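Local coordinates for MAGE domain-containing protein (Xenopus laevis, PDB 7DG2), which probably acts as the MAGE-family (Nse3) subunit of the Smc5/6 complex, pairing with Nse1 to shape Nse4 and contributing to DNA binding, at residues A33-R37 / S38-E42; S97-G100 / L101-V104; E123-R127 / L128-P132; K179-K183 / M184-E188. All blocks are in the same frame, centred on the assembly; numbering follows the deposited sequence.

All four contacts are local, each joining two consecutive stretches of chain through residues three to five apart, so none closes a long loop, none nests in another and none crosses; they follow in series along the chain. Interaction 1 ends helix 32-40 in the N-terminal winged-helix unit, its centre 34 to 44 Å from those of the others. Interaction 2 is a turn within helix 94-111, which opens the second winged-helix unit. Interaction 3 ends helix 118-127 and packs on interaction 2, Leu101 and Val104 meeting Met124, Leu125, Leu128 and Ile130. Interaction 4 starts helix 183-193, and its Val186 meets Met103. Interactions 3 and 4 both pack on helix 94-111 but do not touch each other.

Interaction 1: A33-R37 / S38-E42; sequences ADIVR and SVIKE
Ser38 OG lies over one face of the Arg37 guanidinium, 3.5 Å from NH2, while Asp34 CA lies in plane at an edge. Arg37 NH2 makes a salt bridge to Asp34 OD1 at 2.7 Å, the oxygen lying off the plane on the side opposite to Ser38 OG; the bond is weak, with 125° at the hydrogen. The arginine chain starts with CG anti to the backbone N (chi1 167°) and bends at chi3, bringing its end back alongside the preceding turn. Ser38 N keeps a helical bond to Asp34 O. One residue on, the helix widens into a pi-type turn: Ile35 O accepts from both Val39 N and Ile40 N, each at 3.1 Å, the first from above the carbonyl plane and the second within it. This is the end of helix 32-40, the second helix of a winged-helix unit of the MAGE homology domain. Val36 O takes Lys41 N at 2.9 Å, nearly along the C=O axis, and Lys41 then leaves the helix with positive phi. A water donates to Val36 O and Lys41 O, bridging the last turn. Ile40 CD1 packs 4.2 Å from Ile35 CG2, and Ile40 also meets Tyr47 and Ile51 of helix 47-62.

Interaction 2: S97-G100 / L101-V104; sequences SKLG and LLMV
Ser97 O receives Leu101 N at 3.2 Å, the first of four consecutive i to i+4 bonds in this regular turn of helix 94-111; the serine OG meanwhile is bonded to Glu138. Lys98 follows, its O taking Leu102 N at 2.9 Å, while its extended side chain ends in a salt bridge with Glu149. Leu99 contributes both backbone and side chain. Its O accepts from Met103 N at 2.8 Å, and its CD1 lies 4.1 Å from CD2 of Leu102, the two leucines crossing obliquely. Three residues apart, the two lie on one flank of the helix, and with CG anti to the backbone N in both (chi1 -166° and 171°) their branches meet there. Gly100 has only backbone to offer: its O takes Val104 N at 3.2 Å, with CG2 of Val104 3.4 Å from that oxygen. Leu101 faces helix 142-152 and Leu125, whereas Leu99 and Met103 touch Glu59 and Tyr61 of the Nse4 chain. The chemistry divides accordingly: the bonds across the turn are all backbone amide to carbonyl, with one apolar side-chain contact beside them, and the mostly apolar side chains serve to pack this largely buried helix segment against its own domain and against Nse4.

Interaction 3: E123-R127 / L128-P132; sequences EMLRR and LRIEP
A Schellman motif ends helix 118-127, with Arg129 in positive phi as its C-prime residue, Ile130 N bonded to Leu125 O at 3.1 Å and Arg129 N to Arg126 O at 2.9 Å. Leu125 O is gripped twice, since Leu128 N also reaches it, at 2.9 Å and from the opposite face of the carbonyl. Beyond the turn, Glu131 folds back on Arg126. Its carboxylate stands across the NE/NH2 edge of the guanidinium, the two planes 84° apart, so that both oxygens sit at similar distances from both nitrogens. NE to OE2 is 3.1 Å and weak; NH2 to OE1, 3.2 Å, is the better bond and uses the syn lone pair. The bend of Glu131 at chi2 (-98°) brings the carboxylate to the guanidinium edge. With an alanine here the carboxylate is gone, and Arg126 would probably lose its mate and be freer to swing away from the helix end. Underneath, Leu125 CD2 meets Leu128 CD1 at 4.0 Å, and Leu125 CB lies equally near Ile130 CB. Arg127 reaches out to Thr13 and Pro9 of the Nse4 chain, while Leu125 and Ile130 pack on Leu101 of helix 94-111, with Met124 alongside on Val104 and Leu108.

Interaction 4: K179-K183 / M184-E188; sequences KETSK and MKVLE
Ser182 OG accepts from Lys185 N at 3.0 Å along a nearly straight bond (167° at the hydrogen), which makes this serine the N-cap of helix 183-193. The hydroxyl gets there because OG stands between the backbone N and the carbonyl carbon (chi1 74°), turned over the first helical turn. Two backbone bonds then start the helix: Val186 N to Ser182 O at 3.0 Å and Leu187 N to Lys183 O at 2.9 Å. If an alanine took the place of Ser182, the capping oxygen would be missing and the amide of Lys185 would probably be left without its acceptor, the first turn being prone to fray. Van der Waals contacts flank the cap. Ser182 OG is 3.2 Å from CG of Lys185, and Thr181 CG2 lies 4.0 Å from CG2 of Val186, the two side chains crossing at about a right angle. Thr181 OG1 touches CB of Lys185 at 3.6 Å but bonds to the backbone O of Tyr61 in the Nse4 chain. Among the charged groups, the extended Lys183 side chain ends in a salt bridge with Asp207. The cap thus satisfies an amide that has no preceding turn to serve it, while Ser182 N, also buried, has no partner; a lysine in the first turn of a helix faces the partial positive charge of that end, which Asp207 probably helps to offset.

Interaction 1: A33-R37 / S38-E42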
loop_
_atom_site.group_PDB
_atom_site.type_symbol
_atom_site.label_atom_id
_atom_site.label_comp_id
_atom_site.label_asym_id
_atom_site.label_seq_id
_atom_site.Cartn_x
_atom_site.Cartn_y
_atom_site.Cartn_z
ATOM N N ALA B 33 16.046 -13.878 -13.039
ATOM C CA ALA B 33 17.498 -13.796 -12.905
ATOM C C ALA B 33 17.915 -12.921 -11.726
ATOM O O ALA B 33 18.936 -13.199 -11.087
ATOM C CB ALA B 33 18.117 -13.273 -14.206
ATOM N N ASP B 34 17.124 -11.891 -11.400
ATOM C CA ASP B 34 17.451 -11.047 -10.252
ATOM C C ASP B 34 17.135 -11.747 -8.937
ATOM O O ASP B 34 17.887 -11.617 -7.970
ATOM C CB ASP B 34 16.700 -9.715 -10.316
ATOM C CG ASP B 34 17.228 -8.777 -11.393
ATOM O OD1 ASP B 34 18.429 -8.855 -11.734
ATOM O OD2 ASP B 34 16.438 -7.943 -11.888
ATOM N N ILE B 35 16.027 -12.499 -8.865
ATOM C CA ILE B 35 15.794 -13.325 -7.685
ATOM C C ILE B 35 16.982 -14.242 -7.437
ATOM O O ILE B 35 17.479 -14.370 -6.309
ATOM C CB ILE B 35 14.504 -14.149 -7.845
ATOM C CG1 ILE B 35 13.308 -13.233 -8.092
ATOM C CG2 ILE B 35 14.293 -15.012 -6.595
ATOM C CD1 ILE B 35 12.051 -14.034 -8.485
ATOM N N VAL B 36 17.434 -14.929 -8.486
ATOM C CA VAL B 36 18.485 -15.925 -8.297
ATOM C C VAL B 36 19.806 -15.262 -7.914
ATOM O O VAL B 36 20.499 -15.715 -6.993
ATOM C CB VAL B 36 18.614 -16.784 -9.563
ATOM C CG1 VAL B 36 19.770 -17.779 -9.410
ATOM C CG2 VAL B 36 17.283 -17.517 -9.807
ATOM N N ARG B 37 20.153 -14.169 -8.589
ATOM C CA ARG B 37 21.446 -13.515 -8.380
ATOM C C ARG B 37 21.491 -12.760 -7.059
ATOM O O ARG B 37 22.452 -12.892 -6.291
ATOM C CB ARG B 37 21.734 -12.567 -9.552
ATOM C CG ARG B 37 22.884 -11.580 -9.354
ATOM C CD ARG B 37 23.179 -10.902 -10.692
ATOM N NE ARG B 37 22.838 -9.480 -10.781
ATOM C CZ ARG B 37 21.619 -8.950 -10.644
ATOM N NH1 ARG B 37 21.459 -7.641 -10.783
ATOM N NH2 ARG B 37 20.563 -9.693 -10.343
ATOM N N SER B 38 20.453 -11.977 -6.768
ATOM C CA SER B 38 20.475 -11.070 -5.628
ATOM C C SER B 38 20.081 -11.725 -4.323
ATOM O O SER B 38 20.482 -11.243 -3.258
ATOM C CB SER B 38 19.548 -9.875 -5.874
ATOM O OG SER B 38 20.045 -9.071 -6.932
ATOM N N VAL B 39 19.260 -12.775 -4.354
ATOM C CA VAL B 39 18.791 -13.421 -3.137
ATOM C C VAL B 39 19.338 -14.841 -2.996
ATOM O O VAL B 39 19.855 -15.212 -1.941
ATOM C CB VAL B 39 17.246 -13.412 -3.075
ATOM C CG1 VAL B 39 16.776 -13.956 -1.747
ATOM C CG2 VAL B 39 16.736 -12.002 -3.286
ATOM N N ILE B 40 19.170 -15.675 -4.024
ATOM C CA ILE B 40 19.449 -17.095 -3.821
ATOM C C ILE B 40 20.949 -17.358 -3.753
ATOM O O ILE B 40 21.400 -18.223 -2.985
ATOM C CB ILE B 40 18.729 -17.912 -4.913
ATOM C CG1 ILE B 40 17.210 -17.738 -4.691
ATOM C CG2 ILE B 40 19.122 -19.390 -4.850
ATOM C CD1 ILE B 40 16.321 -18.567 -5.611
ATOM N N LYS B 41 21.741 -16.600 -4.512
ATOM C CA LYS B 41 23.194 -16.562 -4.373
ATOM C C LYS B 41 23.807 -17.959 -4.454
ATOM O O LYS B 41 23.651 -18.637 -5.474
ATOM C CB LYS B 41 23.571 -15.845 -3.077
ATOM C CG LYS B 41 23.248 -14.348 -3.105
ATOM C CD LYS B 41 23.291 -13.757 -1.694
ATOM C CE LYS B 41 23.193 -12.245 -1.723
ATOM N NZ LYS B 41 23.340 -11.680 -0.350
ATOM N N GLU B 42 24.500 -18.409 -3.402
ATOM C CA GLU B 42 25.223 -19.676 -3.521
ATOM C C GLU B 42 24.314 -20.904 -3.467
ATOM O O GLU B 42 24.816 -22.030 -3.577
ATOM C CB GLU B 42 26.305 -19.769 -2.438
ATOM C CG GLU B 42 25.782 -20.027 -1.037
ATOM C CD GLU B 42 25.500 -18.758 -0.242
ATOM O OE1 GLU B 42 25.104 -17.730 -0.834
ATOM O OE2 GLU B 42 25.663 -18.800 0.995
HETATM O O HOH W 1 23.041 -16.918 -7.649
#

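Interaction 2: S97-G100 / L101-V104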
loop_
_atom_site.group_PDB
_atom_site.type_symbol
_atom_site.label_atom_id
_atom_site.label_comp_id
_atom_site.label_asym_id
_atom_site.label_seq_id
_atom_site.Cartn_x
_atom_site.Cartn_y
_atom_site.Cartn_z
ATOM N N SER B 97 -7.630 5.482 -8.081
ATOM C CA SER B 97 -7.930 6.407 -9.170
ATOM C C SER B 97 -7.147 6.062 -10.432
ATOM O O SER B 97 -7.679 6.157 -11.549
ATOM C CB SER B 97 -7.636 7.840 -8.726
ATOM O OG SER B 97 -8.539 8.220 -7.710
ATOM N N LYS B 98 -5.881 5.664 -10.280
ATOM C CA LYS B 98 -5.080 5.321 -11.447
ATOM C C LYS B 98 -5.669 4.135 -12.191
ATOM O O LYS B 98 -5.604 4.088 -13.421
ATOM C CB LYS B 98 -3.639 5.009 -11.047
ATOM C CG LYS B 98 -2.806 6.214 -10.642
ATOM C CD LYS B 98 -1.463 5.750 -10.102
ATOM C CE LYS B 98 -0.614 6.925 -9.661
ATOM N NZ LYS B 98 0.766 6.477 -9.295
ATOM N N LEU B 99 -6.255 3.169 -11.468
ATOM C CA LEU B 99 -6.841 2.025 -12.157
ATOM C C LEU B 99 -8.088 2.428 -12.931
ATOM O O LEU B 99 -8.367 1.856 -13.991
ATOM C CB LEU B 99 -7.176 0.906 -11.162
ATOM C CG LEU B 99 -7.472 -0.430 -11.834
ATOM C CD1 LEU B 99 -6.176 -1.029 -12.381
ATOM C CD2 LEU B 99 -8.132 -1.377 -10.876
ATOM N N GLY B 100 -8.850 3.400 -12.417
ATOM C CA GLY B 100 -9.951 3.944 -13.194
ATOM C C GLY B 100 -9.478 4.488 -14.531
ATOM O O GLY B 100 -10.061 4.198 -15.579
ATOM N N LEU B 101 -8.397 5.272 -14.512
ATOM C CA LEU B 101 -7.867 5.821 -15.760
ATOM C C LEU B 101 -7.369 4.709 -16.674
ATOM O O LEU B 101 -7.673 4.687 -17.872
ATOM C CB LEU B 101 -6.750 6.824 -15.472
ATOM C CG LEU B 101 -6.000 7.315 -16.709
ATOM C CD1 LEU B 101 -6.945 8.008 -17.671
ATOM C CD2 LEU B 101 -4.864 8.252 -16.317
ATOM N N LEU B 102 -6.613 3.760 -16.119
ATOM C CA LEU B 102 -6.099 2.674 -16.943
ATOM C C LEU B 102 -7.229 1.887 -17.582
ATOM O O LEU B 102 -7.149 1.513 -18.761
ATOM C CB LEU B 102 -5.211 1.750 -16.108
ATOM C CG LEU B 102 -4.790 0.462 -16.827
ATOM C CD1 LEU B 102 -3.861 0.778 -17.992
ATOM C CD2 LEU B 102 -4.112 -0.453 -15.828
ATOM N N MET B 103 -8.301 1.628 -16.828
ATOM C CA MET B 103 -9.386 0.824 -17.379
ATOM C C MET B 103 -10.049 1.523 -18.562
ATOM O O MET B 103 -10.455 0.875 -19.537
ATOM C CB MET B 103 -10.417 0.528 -16.291
ATOM C CG MET B 103 -11.676 -0.162 -16.804
ATOM S SD MET B 103 -11.363 -1.817 -17.450
ATOM C CE MET B 103 -11.918 -2.830 -16.062
ATOM N N VAL B 104 -10.165 2.844 -18.492
ATOM C CA VAL B 104 -10.738 3.601 -19.603
ATOM C C VAL B 104 -9.860 3.464 -20.841
ATOM O O VAL B 104 -10.359 3.292 -21.962
ATOM C CB VAL B 104 -10.918 5.070 -19.182
ATOM C CG1 VAL B 104 -11.244 5.938 -20.384
ATOM C CG2 VAL B 104 -12.003 5.177 -18.130
#

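Interaction 3: E123-R127 / L128-P132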
loop_
_atom_site.group_PDB
_atom_site.type_symbol
_atom_site.label_atom_id
_atom_site.label_comp_id
_atom_site.label_asym_id
_atom_site.label_seq_id
_atom_site.Cartn_x
_atom_site.Cartn_y
_atom_site.Cartn_z
ATOM N N GLU B 123 -7.493 12.234 -27.346
ATOM C CA GLU B 123 -8.752 12.829 -27.779
ATOM C C GLU B 123 -9.896 12.398 -26.866
ATOM O O GLU B 123 -10.687 13.228 -26.399
ATOM C CB GLU B 123 -9.012 12.435 -29.232
ATOM C CG GLU B 123 -10.372 12.792 -29.784
ATOM C CD GLU B 123 -10.495 12.413 -31.251
ATOM O OE1 GLU B 123 -10.807 13.303 -32.073
ATOM O OE2 GLU B 123 -10.253 11.230 -31.586
ATOM N N MET B 124 -9.978 11.096 -26.581
ATOM C CA MET B 124 -10.960 10.592 -25.625
ATOM C C MET B 124 -10.758 11.214 -24.246
ATOM O O MET B 124 -11.703 11.732 -23.644
ATOM C CB MET B 124 -10.873 9.062 -25.538
ATOM C CG MET B 124 -11.785 8.436 -24.472
ATOM S SD MET B 124 -11.677 6.627 -24.383
ATOM C CE MET B 124 -10.006 6.442 -23.759
ATOM N N LEU B 125 -9.528 11.172 -23.730
ATOM C CA LEU B 125 -9.291 11.641 -22.367
ATOM C C LEU B 125 -9.571 13.133 -22.215
ATOM O O LEU B 125 -9.893 13.591 -21.111
ATOM C CB LEU B 125 -7.864 11.321 -21.936
ATOM C CG LEU B 125 -7.553 9.831 -21.788
ATOM C CD1 LEU B 125 -6.198 9.631 -21.152
ATOM C CD2 LEU B 125 -8.643 9.133 -20.969
ATOM N N ARG B 126 -9.461 13.910 -23.296
ATOM C CA ARG B 126 -9.772 15.336 -23.190
ATOM C C ARG B 126 -11.213 15.555 -22.744
ATOM O O ARG B 126 -11.500 16.481 -21.974
ATOM C CB ARG B 126 -9.516 16.043 -24.522
ATOM C CG ARG B 126 -9.860 17.536 -24.505
ATOM C CD ARG B 126 -9.434 18.227 -25.800
ATOM N NE ARG B 126 -8.203 19.000 -25.639
ATOM C CZ ARG B 126 -7.524 19.550 -26.645
ATOM N NH1 ARG B 126 -7.948 19.409 -27.894
ATOM N NH2 ARG B 126 -6.414 20.237 -26.401
ATOM N N ARG B 127 -12.134 14.704 -23.210
ATOM C CA ARG B 127 -13.525 14.815 -22.784
ATOM C C ARG B 127 -13.705 14.457 -21.314
ATOM O O ARG B 127 -14.727 14.815 -20.718
ATOM C CB ARG B 127 -14.416 13.939 -23.665
ATOM C CG ARG B 127 -14.429 14.382 -25.123
ATOM C CD ARG B 127 -15.536 13.709 -25.922
ATOM N NE ARG B 127 -15.329 12.270 -26.062
ATOM C CZ ARG B 127 -14.496 11.716 -26.938
ATOM N NH1 ARG B 127 -14.368 10.395 -26.997
ATOM N NH2 ARG B 127 -13.788 12.481 -27.764
ATOM N N LEU B 128 -12.740 13.760 -20.718
ATOM C CA LEU B 128 -12.722 13.519 -19.285
ATOM C C LEU B 128 -11.890 14.560 -18.542
ATOM O O LEU B 128 -11.524 14.342 -17.382
ATOM C CB LEU B 128 -12.207 12.103 -19.002
ATOM C CG LEU B 128 -12.950 11.015 -19.780
ATOM C CD1 LEU B 128 -12.340 9.639 -19.529
ATOM C CD2 LEU B 128 -14.426 11.007 -19.410
ATOM N N ARG B 129 -11.576 15.678 -19.206
ATOM C CA ARG B 129 -10.886 16.827 -18.613
ATOM C C ARG B 129 -9.444 16.487 -18.242
ATOM O O ARG B 129 -8.926 16.927 -17.213
ATOM C CB ARG B 129 -11.665 17.385 -17.419
ATOM C CG ARG B 129 -13.102 17.721 -17.817
ATOM C CD ARG B 129 -13.946 18.288 -16.691
ATOM N NE ARG B 129 -15.357 18.316 -17.074
ATOM C CZ ARG B 129 -16.332 18.824 -16.327
ATOM N NH1 ARG B 129 -16.055 19.358 -15.145
ATOM N NH2 ARG B 129 -17.585 18.795 -16.762
ATOM N N ILE B 130 -8.793 15.711 -19.103
ATOM C CA ILE B 130 -7.385 15.363 -18.977
ATOM C C ILE B 130 -6.646 15.899 -20.196
ATOM O O ILE B 130 -7.086 15.690 -21.333
ATOM C CB ILE B 130 -7.196 13.839 -18.850
ATOM C CG1 ILE B 130 -7.656 13.364 -17.471
ATOM C CG2 ILE B 130 -5.750 13.455 -19.095
ATOM C CD1 ILE B 130 -7.538 11.860 -17.273
ATOM N N GLU B 131 -5.517 16.575 -19.960
ATOM C CA GLU B 131 -4.660 17.070 -21.028
ATOM C C GLU B 131 -3.230 16.595 -20.775
ATOM O O GLU B 131 -2.723 16.745 -19.652
ATOM C CB GLU B 131 -4.709 18.607 -21.111
ATOM C CG GLU B 131 -6.081 19.165 -21.461
ATOM C CD GLU B 131 -6.221 19.510 -22.933
ATOM O OE1 GLU B 131 -6.751 20.600 -23.245
ATOM O OE2 GLU B 131 -5.792 18.701 -23.781
ATOM N N PRO B 132 -2.550 16.036 -21.781
ATOM C CA PRO B 132 -1.206 15.487 -21.523
ATOM C C PRO B 132 -0.211 16.518 -21.008
ATOM O O PRO B 132 0.720 16.156 -20.278
ATOM C CB PRO B 132 -0.783 14.923 -22.892
ATOM C CG PRO B 132 -1.709 15.538 -23.894
ATOM C CD PRO B 132 -2.996 15.797 -23.163
#

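Interaction 4: K179-K183 / M184-E188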
loop_
_atom_site.group_PDB
_atom_site.type_symbol
_atom_site.label_atom_id
_atom_site.label_comp_id
_atom_site.label_asym_id
_atom_site.label_seq_id
_atom_site.Cartn_x
_atom_site.Cartn_y
_atom_site.Cartn_z
ATOM N N LYS B 179 -2.772 -10.551 -17.738
ATOM C CA LYS B 179 -2.766 -11.426 -16.569
ATOM C C LYS B 179 -3.664 -10.929 -15.445
ATOM O O LYS B 179 -4.220 -11.747 -14.703
ATOM C CB LYS B 179 -1.338 -11.590 -16.032
ATOM C CG LYS B 179 -0.392 -12.263 -16.995
ATOM C CD LYS B 179 -0.833 -13.661 -17.331
ATOM C CE LYS B 179 0.128 -14.314 -18.317
ATOM N NZ LYS B 179 -0.274 -15.722 -18.610
ATOM N N GLU B 180 -3.844 -9.618 -15.304
ATOM C CA GLU B 180 -4.662 -9.108 -14.215
ATOM C C GLU B 180 -6.123 -8.929 -14.600
ATOM O O GLU B 180 -6.989 -8.982 -13.719
ATOM C CB GLU B 180 -4.098 -7.781 -13.699
ATOM C CG GLU B 180 -2.784 -7.954 -12.918
ATOM C CD GLU B 180 -2.331 -6.690 -12.212
ATOM O OE1 GLU B 180 -3.024 -5.647 -12.301
ATOM O OE2 GLU B 180 -1.279 -6.747 -11.545
ATOM N N THR B 181 -6.429 -8.739 -15.879
ATOM C CA THR B 181 -7.827 -8.661 -16.313
ATOM C C THR B 181 -7.959 -9.504 -17.583
ATOM O O THR B 181 -7.131 -10.373 -17.872
ATOM C CB THR B 181 -8.273 -7.185 -16.448
ATOM O OG1 THR B 181 -9.700 -7.113 -16.597
ATOM C CG2 THR B 181 -7.601 -6.471 -17.627
ATOM N N SER B 182 -9.038 -9.301 -18.333
ATOM C CA SER B 182 -9.266 -10.075 -19.541
ATOM C C SER B 182 -10.108 -9.237 -20.487
ATOM O O SER B 182 -10.748 -8.269 -20.084
ATOM C CB SER B 182 -9.980 -11.397 -19.245
ATOM O OG SER B 182 -11.357 -11.179 -18.950
ATOM N N LYS B 183 -10.123 -9.636 -21.756
ATOM C CA LYS B 183 -10.983 -8.932 -22.700
ATOM C C LYS B 183 -12.448 -8.999 -22.278
ATOM O O LYS B 183 -13.167 -7.998 -22.367
ATOM C CB LYS B 183 -10.801 -9.505 -24.105
ATOM C CG LYS B 183 -9.463 -9.160 -24.749
ATOM C CD LYS B 183 -9.377 -9.803 -26.125
ATOM C CE LYS B 183 -8.111 -9.403 -26.852
ATOM N NZ LYS B 183 -8.026 -10.099 -28.190
ATOM N N MET B 184 -12.908 -10.164 -21.798
ATOM C CA MET B 184 -14.317 -10.285 -21.426
ATOM C C MET B 184 -14.635 -9.435 -20.204
ATOM O O MET B 184 -15.692 -8.799 -20.143
ATOM C CB MET B 184 -14.684 -11.751 -21.181
ATOM C CG MET B 184 -16.172 -11.986 -20.952
ATOM S SD MET B 184 -17.159 -11.495 -22.384
ATOM C CE MET B 184 -16.867 -12.884 -23.488
ATOM N N LYS B 185 -13.725 -9.396 -19.224
ATOM C CA LYS B 185 -13.944 -8.529 -18.071
ATOM C C LYS B 185 -14.016 -7.061 -18.481
ATOM O O LYS B 185 -14.861 -6.316 -17.979
ATOM C CB LYS B 185 -12.832 -8.736 -17.035
ATOM C CG LYS B 185 -12.876 -10.064 -16.303
ATOM C CD LYS B 185 -14.031 -10.122 -15.315
ATOM C CE LYS B 185 -13.874 -11.320 -14.370
ATOM N NZ LYS B 185 -15.090 -11.566 -13.545
ATOM N N VAL B 186 -13.134 -6.621 -19.387
ATOM C CA VAL B 186 -13.176 -5.226 -19.819
ATOM C C VAL B 186 -14.465 -4.950 -20.598
ATOM O O VAL B 186 -15.095 -3.897 -20.438
ATOM C CB VAL B 186 -11.918 -4.880 -20.634
ATOM C CG1 VAL B 186 -12.057 -3.495 -21.258
ATOM C CG2 VAL B 186 -10.674 -4.927 -19.729
ATOM N N LEU B 187 -14.886 -5.907 -21.431
ATOM C CA LEU B 187 -16.157 -5.772 -22.133
ATOM C C LEU B 187 -17.316 -5.658 -21.151
ATOM O O LEU B 187 -18.271 -4.904 -21.382
ATOM C CB LEU B 187 -16.367 -6.959 -23.071
ATOM C CG LEU B 187 -17.697 -6.943 -23.835
ATOM C CD1 LEU B 187 -17.823 -5.645 -24.639
ATOM C CD2 LEU B 187 -17.780 -8.155 -24.759
ATOM N N GLU B 188 -17.248 -6.407 -20.049
ATOM C CA GLU B 188 -18.292 -6.327 -19.036
ATOM C C GLU B 188 -18.306 -4.965 -18.358
ATOM O O GLU B 188 -19.376 -4.436 -18.044
ATOM C CB GLU B 188 -18.110 -7.453 -18.015
ATOM C CG GLU B 188 -18.497 -8.802 -18.582
ATOM C CD GLU B 188 -18.148 -9.983 -17.689
ATOM O OE1 GLU B 188 -17.595 -9.790 -16.584
ATOM O OE2 GLU B 188 -18.438 -11.121 -18.111
#